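PDB 3D8K: protein phosphatase 2C from Toxoplasma gondii, which probably removes phosphate from phosphoserine and phosphothreonine side chains of proteins, using manganese or magnesium as cofactor. Local coordinates for residues H51-D55 against K314-F319; S105-I109 against V170-S176; I187-T191 against D253-F257; P192-S196 against P225-A229. All blocks are in the same frame, centred on the assembly; numbering follows the deposited sequence.

Interaction 1 (H51-D55 against K314-F319); sequences HAMFD and KNISTF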
loop_
_atom_site.group_PDB
_atom_site.type_symbol
_atom_site.label_atom_id
_atom_site.label_comp_id
_atom_site.label_asym_id
_atom_site.label_seq_id
_atom_site.Cartn_x
_atom_site.Cartn_y
_atom_site.Cartn_z
ATOM N N HIS C 51 24.147 9.053 -0.550
ATOM C CA HIS C 51 25.309 8.453 0.082
ATOM C C HIS C 51 26.035 9.631 0.684
ATOM O O HIS C 51 26.254 10.629 0.007
ATOM C CB HIS C 51 26.191 7.768 -0.962
ATOM C CG HIS C 51 25.448 6.802 -1.825
ATOM N ND1 HIS C 51 25.168 5.512 -1.427
ATOM C CD2 HIS C 51 24.848 6.969 -3.029
ATOM C CE1 HIS C 51 24.422 4.927 -2.348
ATOM N NE2 HIS C 51 24.215 5.789 -3.328
ATOM N N ALA C 52 26.400 9.532 1.951
ATOM C CA ALA C 52 27.080 10.646 2.578
ATOM C C ALA C 52 28.291 10.234 3.387
ATOM O O ALA C 52 28.440 9.082 3.781
ATOM C CB ALA C 52 26.103 11.422 3.437
HETATM N N MSE C 53 29.159 11.198 3.647
HETATM C CA MSE C 53 30.373 10.912 4.395
HETATM C C MSE C 53 30.758 12.092 5.280
HETATM O O MSE C 53 30.876 13.229 4.816
HETATM C CB MSE C 53 31.482 10.602 3.414
HETATM C CG MSE C 53 32.594 9.856 4.026
HETATM SE SE MSE C 53 33.504 8.955 2.587
HETATM C CE MSE C 53 32.847 7.136 2.962
ATOM N N PHE C 54 30.956 11.821 6.559
ATOM C CA PHE C 54 31.308 12.874 7.485
ATOM C C PHE C 54 32.613 12.558 8.197
ATOM O O PHE C 54 32.702 11.616 8.967
ATOM C CB PHE C 54 30.159 13.052 8.471
ATOM C CG PHE C 54 28.877 13.459 7.815
ATOM C CD1 PHE C 54 28.693 14.771 7.386
ATOM C CD2 PHE C 54 27.867 12.527 7.579
ATOM C CE1 PHE C 54 27.524 15.151 6.734
ATOM C CE2 PHE C 54 26.697 12.888 6.929
ATOM C CZ PHE C 54 26.520 14.200 6.506
ATOM N N ASP C 55 33.637 13.343 7.913
ATOM C CA ASP C 55 34.929 13.135 8.548
ATOM C C ASP C 55 35.174 14.272 9.536
ATOM O O ASP C 55 35.427 15.412 9.141
ATOM C CB ASP C 55 36.031 13.077 7.481
ATOM C CG ASP C 55 37.393 12.809 8.073
ATOM O OD1 ASP C 55 37.469 11.985 9.014
ATOM O OD2 ASP C 55 38.382 13.410 7.600
ATOM N N LYS C 314 45.521 9.592 9.928
ATOM C CA LYS C 314 44.195 9.924 10.419
ATOM C C LYS C 314 43.395 8.619 10.350
ATOM O O LYS C 314 43.979 7.532 10.300
ATOM C CB LYS C 314 43.592 10.977 9.497
ATOM C CG LYS C 314 42.522 11.881 10.106
ATOM C CD LYS C 314 42.309 13.098 9.205
ATOM C CE LYS C 314 41.246 14.042 9.736
ATOM N NZ LYS C 314 41.110 15.259 8.871
ATOM N N ASN C 315 42.070 8.713 10.373
ATOM C CA ASN C 315 41.234 7.521 10.269
ATOM C C ASN C 315 40.926 7.269 8.783
ATOM O O ASN C 315 41.170 8.136 7.937
ATOM C CB ASN C 315 39.955 7.700 11.098
ATOM C CG ASN C 315 39.388 9.111 11.011
ATOM O OD1 ASN C 315 38.552 9.505 11.827
ATOM N ND2 ASN C 315 39.835 9.875 10.016
ATOM N N ILE C 316 40.401 6.089 8.458
ATOM C CA ILE C 316 40.128 5.748 7.063
ATOM C C ILE C 316 38.728 5.183 6.789
ATOM O O ILE C 316 38.270 4.257 7.453
ATOM C CB ILE C 316 41.180 4.719 6.556
ATOM C CG1 ILE C 316 42.588 5.282 6.740
ATOM C CG2 ILE C 316 40.934 4.371 5.096
ATOM C CD1 ILE C 316 43.684 4.273 6.475
ATOM N N SER C 317 38.049 5.748 5.800
ATOM C CA SER C 317 36.726 5.272 5.438
ATOM C C SER C 317 36.537 5.305 3.932
ATOM O O SER C 317 36.918 6.262 3.265
ATOM C CB SER C 317 35.656 6.101 6.127
ATOM O OG SER C 317 35.695 5.857 7.515
ATOM N N THR C 318 35.940 4.247 3.405
ATOM C CA THR C 318 35.739 4.146 1.975
ATOM C C THR C 318 34.317 3.771 1.583
ATOM O O THR C 318 33.565 3.176 2.369
ATOM C CB THR C 318 36.719 3.118 1.370
ATOM O OG1 THR C 318 36.413 1.808 1.868
ATOM C CG2 THR C 318 38.147 3.469 1.764
ATOM N N PHE C 319 33.965 4.133 0.354
ATOM C CA PHE C 319 32.651 3.852 -0.186
ATOM C C PHE C 319 32.710 3.649 -1.681
ATOM O O PHE C 319 33.394 4.373 -2.399
ATOM C CB PHE C 319 31.685 4.994 0.111
ATOM C CG PHE C 319 30.470 4.989 -0.773
ATOM C CD1 PHE C 319 29.391 4.173 -0.496
ATOM C CD2 PHE C 319 30.419 5.788 -1.911
ATOM C CE1 PHE C 319 28.286 4.150 -1.343
ATOM C CE2 PHE C 319 29.312 5.761 -2.759
ATOM C CZ PHE C 319 28.251 4.949 -2.472
#
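Asn-315 ND2 gives a weak, bent hydrogen bond to Asp-55 OD1 at 3.3 Å, while Lys-314 NZ forms a salt bridge with the other oxygen, Asp-55 OD2, at 3.5 Å. The two donors thus hold the carboxylate by both oxygens where the sheets of the PP2C beta sandwich face each other: strands 51-55 and 316-319 belong to different sheets and run antiparallel, 9.1 Å apart with axes at 170°. Asp-55 reaches across because CG stands anti to the backbone N (chi1 -178°), and the long, extended Lys-314 meets it from the opposite direction. Asn-315 OD1 is turned to Asp-33 N, which steadies the amide.

Deeper in the core the contact turns apolar. Met-53, present as selenomethionine, is long enough to span the gap between the sheets; its bent chain lays CE against Phe-319 CB at 3.8 Å and beside the backbone of Thr-318. Farther along, His-51 suits a place that is both packed and polar: ND1 bonds Val-38 O and NE2 bonds Arg-321, while the ring's ND1 and CG side lies against Phe-319 CZ. The two rings are inclined at 34°, with Phe-319 CZ lying 3.2 Å above the His-51 plane, offset toward the rim near ND1.

Interaction 2 (S105-I109 against V170-S176); sequences SSALI and VASLGNS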
loop_
_atom_site.group_PDB
_atom_site.type_symbol
_atom_site.label_atom_id
_atom_site.label_comp_id
_atom_site.label_asym_id
_atom_site.label_seq_id
_atom_site.Cartn_x
_atom_site.Cartn_y
_atom_site.Cartn_z
ATOM N N SER C 105 33.994 18.769 11.514
ATOM C CA SER C 105 33.563 17.799 10.497
ATOM C C SER C 105 33.374 18.272 9.052
ATOM O O SER C 105 32.713 19.283 8.781
ATOM C CB SER C 105 32.299 17.052 10.947
ATOM O OG SER C 105 31.856 16.207 9.905
ATOM N N SER C 106 33.970 17.503 8.137
ATOM C CA SER C 106 33.884 17.766 6.709
ATOM C C SER C 106 32.696 16.974 6.238
ATOM O O SER C 106 32.156 16.152 6.975
ATOM C CB SER C 106 35.102 17.247 5.965
ATOM O OG SER C 106 35.017 15.841 5.846
ATOM N N ALA C 107 32.304 17.210 5.000
ATOM C CA ALA C 107 31.167 16.525 4.451
ATOM C C ALA C 107 31.305 16.279 2.964
ATOM O O ALA C 107 31.962 17.028 2.238
ATOM C CB ALA C 107 29.918 17.323 4.719
ATOM N N LEU C 108 30.664 15.209 2.527
ATOM C CA LEU C 108 30.646 14.833 1.131
ATOM C C LEU C 108 29.320 14.120 0.933
ATOM O O LEU C 108 29.062 13.079 1.547
ATOM C CB LEU C 108 31.799 13.897 0.818
ATOM C CG LEU C 108 32.212 13.875 -0.652
ATOM C CD1 LEU C 108 33.137 12.683 -0.858
ATOM C CD2 LEU C 108 31.003 13.767 -1.573
ATOM N N ILE C 109 28.463 14.695 0.103
ATOM C CA ILE C 109 27.169 14.090 -0.146
ATOM C C ILE C 109 26.976 13.761 -1.611
ATOM O O ILE C 109 27.242 14.580 -2.479
ATOM C CB ILE C 109 26.036 15.006 0.307
ATOM C CG1 ILE C 109 26.264 15.430 1.763
ATOM C CG2 ILE C 109 24.716 14.286 0.139
ATOM C CD1 ILE C 109 25.113 16.196 2.387
ATOM N N VAL C 170 27.220 15.986 -6.587
ATOM C CA VAL C 170 28.113 15.868 -5.471
ATOM C C VAL C 170 28.134 17.176 -4.713
ATOM O O VAL C 170 28.362 18.231 -5.289
ATOM C CB VAL C 170 29.532 15.521 -5.916
ATOM C CG1 VAL C 170 30.439 15.429 -4.682
ATOM C CG2 VAL C 170 29.528 14.215 -6.678
ATOM N N ALA C 171 27.865 17.095 -3.419
ATOM C CA ALA C 171 27.886 18.261 -2.547
ATOM C C ALA C 171 29.100 18.071 -1.665
ATOM O O ALA C 171 29.004 17.415 -0.638
ATOM C CB ALA C 171 26.628 18.313 -1.695
ATOM N N SER C 172 30.241 18.619 -2.077
ATOM C CA SER C 172 31.471 18.484 -1.298
ATOM C C SER C 172 31.778 19.707 -0.439
ATOM O O SER C 172 31.625 20.847 -0.871
ATOM C CB SER C 172 32.674 18.202 -2.211
ATOM O OG SER C 172 33.228 19.400 -2.739
ATOM N N LEU C 173 32.236 19.440 0.779
ATOM C CA LEU C 173 32.581 20.483 1.735
ATOM C C LEU C 173 33.652 19.929 2.653
ATOM O O LEU C 173 33.343 19.335 3.680
ATOM C CB LEU C 173 31.351 20.866 2.569
ATOM C CG LEU C 173 31.533 22.013 3.558
ATOM C CD1 LEU C 173 31.576 23.339 2.803
ATOM C CD2 LEU C 173 30.389 22.013 4.534
ATOM N N GLY C 174 34.910 20.115 2.285
ATOM C CA GLY C 174 35.980 19.606 3.121
ATOM C C GLY C 174 37.068 18.951 2.304
ATOM O O GLY C 174 37.211 19.219 1.112
ATOM N N ASN C 175 37.826 18.068 2.938
ATOM C CA ASN C 175 38.923 17.403 2.263
ATOM C C ASN C 175 38.639 15.984 1.781
ATOM O O ASN C 175 39.567 15.253 1.444
ATOM C CB ASN C 175 40.155 17.401 3.169
ATOM C CG ASN C 175 39.883 16.772 4.528
ATOM O OD1 ASN C 175 38.744 16.431 4.863
ATOM N ND2 ASN C 175 40.934 16.623 5.324
ATOM N N SER C 176 37.377 15.578 1.743
ATOM C CA SER C 176 37.078 14.234 1.258
ATOM C C SER C 176 37.128 14.261 -0.259
ATOM O O SER C 176 37.055 15.332 -0.871
ATOM C CB SER C 176 35.705 13.761 1.736
ATOM O OG SER C 176 35.750 13.386 3.103
#
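Leu-108 fits between two neighbours of the opposite segment: CD2 abuts Val-170 CG1 at 3.6 Å, and CD1 lies on Ser-176 CB at 3.8 Å. With CG anti to the backbone N (chi1 -157°), the forked end reaches Val-170 on the strand with one methyl and Ser-176, past its end, with the other. Ser-172, directly across in a non-hydrogen-bonded pair, is too small to fill this place itself.

On the other face the bumps are arranged differently. Ile-109 sets its branched CB against Ala-171 CB at 3.9 Å, and the methyl of Ala-107 sits next to Leu-173 CB. The two alanines are low points between the larger Ile-109 and Leu-173, and Phe-89 of helix 82-97 packs over this uneven surface, touching Ile-109, Ala-171 and Leu-173.

Beyond the last bridge the chain of 170-176 turns at Gly-174. Lacking a side chain, Gly-174 lets Ser-106 CB approach its CA to 3.8 Å, and its backbone adopts a positive phi (137°) that a CB would obstruct. The Asn-175 side chain sets out away from segment 105-109, but OD1 ends 3.9 Å from Ser-106 CB.

Four backbone bonds hold the register, two around each hydrogen-bonded pair: Ala-107 with Leu-173 and Ile-109 with Ala-171. Ala-171 N bonds Ile-109 O at 2.8 Å. Strands 106-115 and 165-173 are thereby adjacent antiparallel members of one sheet, with a helix against its outer face and the second sheet beyond Leu-108: the layered alpha-beta-beta-alpha sandwich of PP2C phosphatases.

Interaction 3 (I187-T191 against D253-F257); sequences IHLST and DVTTF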
loop_
_atom_site.group_PDB
_atom_site.type_symbol
_atom_site.label_atom_id
_atom_site.label_comp_id
_atom_site.label_asym_id
_atom_site.label_seq_id
_atom_site.Cartn_x
_atom_site.Cartn_y
_atom_site.Cartn_z
ATOM N N ILE C 187 37.983 9.785 -12.870
ATOM C CA ILE C 187 37.675 11.207 -12.974
ATOM C C ILE C 187 37.162 11.790 -11.672
ATOM O O ILE C 187 36.274 11.226 -11.040
ATOM C CB ILE C 187 36.645 11.437 -14.091
ATOM C CG1 ILE C 187 37.315 12.156 -15.246
ATOM C CG2 ILE C 187 35.458 12.229 -13.599
ATOM C CD1 ILE C 187 36.357 12.451 -16.357
ATOM N N HIS C 188 37.721 12.926 -11.275
ATOM C CA HIS C 188 37.320 13.590 -10.036
ATOM C C HIS C 188 35.982 14.307 -10.160
ATOM O O HIS C 188 35.624 14.822 -11.220
ATOM C CB HIS C 188 38.392 14.587 -9.597
ATOM C CG HIS C 188 39.689 13.946 -9.225
ATOM N ND1 HIS C 188 39.846 13.199 -8.077
ATOM C CD2 HIS C 188 40.878 13.892 -9.872
ATOM C CE1 HIS C 188 41.073 12.711 -8.036
ATOM N NE2 HIS C 188 41.720 13.115 -9.115
ATOM N N LEU C 189 35.246 14.332 -9.058
ATOM C CA LEU C 189 33.952 14.979 -9.019
ATOM C C LEU C 189 33.978 16.167 -8.077
ATOM O O LEU C 189 33.022 16.944 -8.019
ATOM C CB LEU C 189 32.891 13.973 -8.576
ATOM C CG LEU C 189 32.283 13.106 -9.685
ATOM C CD1 LEU C 189 33.280 12.900 -10.832
ATOM C CD2 LEU C 189 31.832 11.788 -9.081
ATOM N N SER C 190 35.084 16.316 -7.354
ATOM C CA SER C 190 35.207 17.412 -6.408
ATOM C C SER C 190 36.635 17.888 -6.216
ATOM O O SER C 190 37.590 17.184 -6.521
ATOM C CB SER C 190 34.632 16.997 -5.055
ATOM O OG SER C 190 35.339 15.891 -4.510
ATOM N N THR C 191 36.766 19.102 -5.700
ATOM C CA THR C 191 38.070 19.692 -5.444
ATOM C C THR C 191 38.198 19.834 -3.924
ATOM O O THR C 191 37.352 20.461 -3.280
ATOM C CB THR C 191 38.171 21.080 -6.084
ATOM O OG1 THR C 191 37.340 21.123 -7.244
ATOM C CG2 THR C 191 39.609 21.380 -6.494
ATOM N N ASP C 253 30.587 22.918 -2.368
ATOM C CA ASP C 253 30.948 22.972 -3.776
ATOM C C ASP C 253 30.040 21.906 -4.379
ATOM O O ASP C 253 30.202 20.729 -4.102
ATOM C CB ASP C 253 32.430 22.603 -3.932
ATOM C CG ASP C 253 32.769 22.063 -5.311
ATOM O OD1 ASP C 253 32.308 22.671 -6.305
ATOM O OD2 ASP C 253 33.509 21.042 -5.400
ATOM N N VAL C 254 29.057 22.326 -5.164
ATOM C CA VAL C 254 28.127 21.393 -5.777
ATOM C C VAL C 254 28.382 21.178 -7.271
ATOM O O VAL C 254 28.269 22.106 -8.065
ATOM C CB VAL C 254 26.679 21.877 -5.610
ATOM C CG1 VAL C 254 25.717 20.854 -6.202
ATOM C CG2 VAL C 254 26.374 22.107 -4.138
ATOM N N THR C 255 28.706 19.949 -7.651
ATOM C CA THR C 255 28.969 19.622 -9.049
ATOM C C THR C 255 27.970 18.587 -9.553
ATOM O O THR C 255 27.350 17.879 -8.753
ATOM C CB THR C 255 30.395 19.054 -9.227
ATOM O OG1 THR C 255 30.592 17.945 -8.337
ATOM C CG2 THR C 255 31.436 20.115 -8.934
ATOM N N THR C 256 27.808 18.500 -10.874
ATOM C CA THR C 256 26.890 17.525 -11.462
ATOM C C THR C 256 27.552 16.820 -12.643
ATOM O O THR C 256 28.231 17.455 -13.444
ATOM C CB THR C 256 25.600 18.190 -11.956
ATOM O OG1 THR C 256 25.067 19.024 -10.927
ATOM C CG2 THR C 256 24.566 17.136 -12.304
ATOM N N PHE C 257 27.360 15.505 -12.733
ATOM C CA PHE C 257 27.931 14.680 -13.798
ATOM C C PHE C 257 26.957 13.557 -14.155
ATOM O O PHE C 257 26.074 13.220 -13.376
ATOM C CB PHE C 257 29.214 13.978 -13.341
ATOM C CG PHE C 257 30.353 14.895 -12.974
ATOM C CD1 PHE C 257 30.265 15.753 -11.878
ATOM C CD2 PHE C 257 31.557 14.837 -13.684
ATOM C CE1 PHE C 257 31.347 16.528 -11.495
ATOM C CE2 PHE C 257 32.642 15.613 -13.299
ATOM C CZ PHE C 257 32.537 16.458 -12.202
#
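Side chains of strand 253-257 pack here on the backbone and side chains of 187-191, between the two sheets and at one margin of the sandwich, where strand 185-188 borders one sheet and strand 253-259 the other. The two segments run nearly antiparallel, 166° apart, and exchange no backbone-to-backbone hydrogen bond. Thr-255 OG1 instead donates to Leu-189 O at 2.6 Å, lying nearly along the C=O axis. The hydroxyl occupies the position between the backbone N and the carbonyl carbon (chi1 54°), from which it points across the gap. Threonine suits the spot: it satisfies a carbonyl where segment 187-191 has left its strand, and the small side chain also fits beside Val-170 and Val-139.

Beside this bond Leu-189 covers Phe-257. Its CD1 sits squarely over one ring face, 3.8 Å from the Phe-257 centroid, a CH-pi contact, while Thr-255 OG1 lies in the plane of the same ring at its edge. His-188 O approaches the ring obliquely, 3.6 Å from Phe-257 CZ. Ile-187 CG2 adds a looser apolar touch near Phe-257 CE2, at 4.4 Å, and Val-139 of helix 139-142 also lies against Phe-257.

At the other end Asp-253 faces Ser-190 and Thr-191 without bonding them; its OD2 has a weak hydrogen bond from Ser-172 OG. The outermost strands 185-188 and 253-259 thus face each other at one margin of the two-sheet beta sandwich of the PP2C fold.

Interaction 4 (P192-S196 against P225-A229); sequences PHTAS and PMTRA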
loop_
_atom_site.group_PDB
_atom_site.type_symbol
_atom_site.label_atom_id
_atom_site.label_comp_id
_atom_site.label_asym_id
_atom_site.label_seq_id
_atom_site.Cartn_x
_atom_site.Cartn_y
_atom_site.Cartn_z
ATOM N N PRO C 192 39.251 19.253 -3.328
ATOM C CA PRO C 192 39.400 19.368 -1.874
ATOM C C PRO C 192 39.614 20.808 -1.389
ATOM O O PRO C 192 40.233 21.634 -2.075
ATOM C CB PRO C 192 40.586 18.448 -1.578
ATOM C CG PRO C 192 41.420 18.567 -2.823
ATOM C CD PRO C 192 40.391 18.539 -3.929
ATOM N N HIS C 193 39.080 21.098 -0.204
ATOM C CA HIS C 193 39.185 22.424 0.413
ATOM C C HIS C 193 40.361 22.486 1.379
ATOM O O HIS C 193 40.194 22.362 2.582
ATOM C CB HIS C 193 37.891 22.741 1.147
ATOM C CG HIS C 193 36.704 22.830 0.249
ATOM N ND1 HIS C 193 35.539 22.140 0.489
ATOM C CD2 HIS C 193 36.493 23.543 -0.883
ATOM C CE1 HIS C 193 34.659 22.425 -0.456
ATOM N NE2 HIS C 193 35.214 23.276 -1.302
ATOM N N THR C 194 41.550 22.696 0.836
ATOM C CA THR C 194 42.765 22.742 1.638
ATOM C C THR C 194 43.580 23.961 1.248
ATOM O O THR C 194 43.224 24.669 0.303
ATOM C CB THR C 194 43.613 21.478 1.386
ATOM O OG1 THR C 194 44.552 21.714 0.327
ATOM C CG2 THR C 194 42.709 20.329 0.958
ATOM N N ALA C 195 44.680 24.207 1.953
ATOM C CA ALA C 195 45.511 25.364 1.623
ATOM C C ALA C 195 46.100 25.228 0.217
ATOM O O ALA C 195 46.530 26.215 -0.390
ATOM C CB ALA C 195 46.630 25.530 2.646
ATOM N N SER C 196 46.113 23.999 -0.291
ATOM C CA SER C 196 46.643 23.724 -1.616
ATOM C C SER C 196 45.778 24.367 -2.678
ATOM O O SER C 196 46.258 24.674 -3.763
ATOM C CB SER C 196 46.715 22.216 -1.872
ATOM O OG SER C 196 47.779 21.617 -1.159
ATOM N N PRO C 225 42.041 21.961 9.912
ATOM C CA PRO C 225 42.761 21.191 8.893
ATOM C C PRO C 225 42.286 21.452 7.467
ATOM O O PRO C 225 42.940 21.036 6.516
ATOM C CB PRO C 225 42.509 19.740 9.304
ATOM C CG PRO C 225 42.076 19.843 10.756
ATOM C CD PRO C 225 41.243 21.070 10.766
HETATM N N MSE C 226 41.154 22.135 7.321
HETATM C CA MSE C 226 40.601 22.434 5.999
HETATM C C MSE C 226 40.005 23.849 5.907
HETATM O O MSE C 226 39.954 24.566 6.901
HETATM C CB MSE C 226 39.550 21.382 5.651
HETATM C CG MSE C 226 38.523 21.223 6.728
HETATM SE SE MSE C 226 37.458 19.588 6.502
HETATM C CE MSE C 226 38.833 18.390 7.264
ATOM N N THR C 227 39.564 24.260 4.719
ATOM C CA THR C 227 39.025 25.604 4.563
ATOM C C THR C 227 37.496 25.624 4.559
ATOM O O THR C 227 36.865 26.684 4.585
ATOM C CB THR C 227 39.578 26.254 3.279
ATOM O OG1 THR C 227 39.230 25.451 2.154
ATOM C CG2 THR C 227 41.103 26.363 3.343
ATOM N N ARG C 228 36.900 24.439 4.535
ATOM C CA ARG C 228 35.451 24.321 4.540
ATOM C C ARG C 228 35.015 23.173 5.426
ATOM O O ARG C 228 35.574 22.073 5.365
ATOM C CB ARG C 228 34.930 24.145 3.121
ATOM C CG ARG C 228 35.061 25.422 2.308
ATOM C CD ARG C 228 34.432 25.277 0.956
ATOM N NE ARG C 228 34.422 26.526 0.212
ATOM C CZ ARG C 228 33.929 26.660 -1.015
ATOM N NH1 ARG C 228 33.412 25.617 -1.645
ATOM N NH2 ARG C 228 33.936 27.847 -1.607
ATOM N N ALA C 229 34.031 23.444 6.278
ATOM C CA ALA C 229 33.550 22.428 7.197
ATOM C C ALA C 229 32.272 22.854 7.914
ATOM O O ALA C 229 31.804 23.977 7.728
ATOM C CB ALA C 229 34.649 22.104 8.207
#
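His-193 O receives the backbone N-H of Thr-227 at an N to O distance of 2.9 Å, a fairly straight bond (164° at the hydrogen) whose donor stands well above the carbonyl plane, joining two loops that have no regular secondary structure. Met-226, present as selenomethionine, brings its CB to 3.3 Å from the same His-193 O, while its bent side chain leads away toward Asn-175.

Arg-228 lays its methylenes over one face of the His-193 ring, though CD is modelled too close for the detail to be trusted. The arginine chain is extended from CG to NE, so its methylene groups cross the ring and bring the guanidinium to the NE2 side, the two planes 48° apart. Histidine serves here as a flat surface with a polar edge: ND1 accepts the N-H of Gly-174, which fixes how the ring is turned.

Segment 225-229 contains the Met-Thr-Arg-Ala sequence, which resembles the hydrophobic-Ser/Thr-Arg-Ala sequence common in PP2C phosphatases. Between the two loops the chain forms helix 198-206 and the strands 211-214 and 217-220, a region consistent with the flap beside the catalytic cleft of relatives.

Thr-227 OG1 lies 3.2 Å from His-193 CB and is hydrogen-bonded to Glu-200, and the same glutamate has a long, weak ion pair with Arg-228 NE. Thr-227 CG2 packs on the backbone of Thr-194. Ahead of the helix, Thr-194 opens an ST turn: its OG1 accepts the N-H of Ser-196, with OG1 2.8 Å from that N.

Interactions 1, 2 and 3 follow one another across the six-stranded sheet: Asp-55 O is probably hydrogen-bonded to Ser-106 N at 2.7 Å between interactions 1 and 2, and Ser-172 O to Asp-253 N at 2.8 Å between 2 and 3. Interactions 1 and 3, with centres about 17 Å apart, tie that sheet to the opposite one. Interaction 4 lies at the loop end, coupled to interaction 2 over the 2.8 Å from Gly-174 N to His-193 ND1 and to interaction 1 where Met-226 CE packs 4.2 Å from Lys-314 NZ. Asp-55 begins an Asp-Gly pair like the one whose aspartate binds metal in PP2C relatives, so interaction 1 probably lies near the metal site.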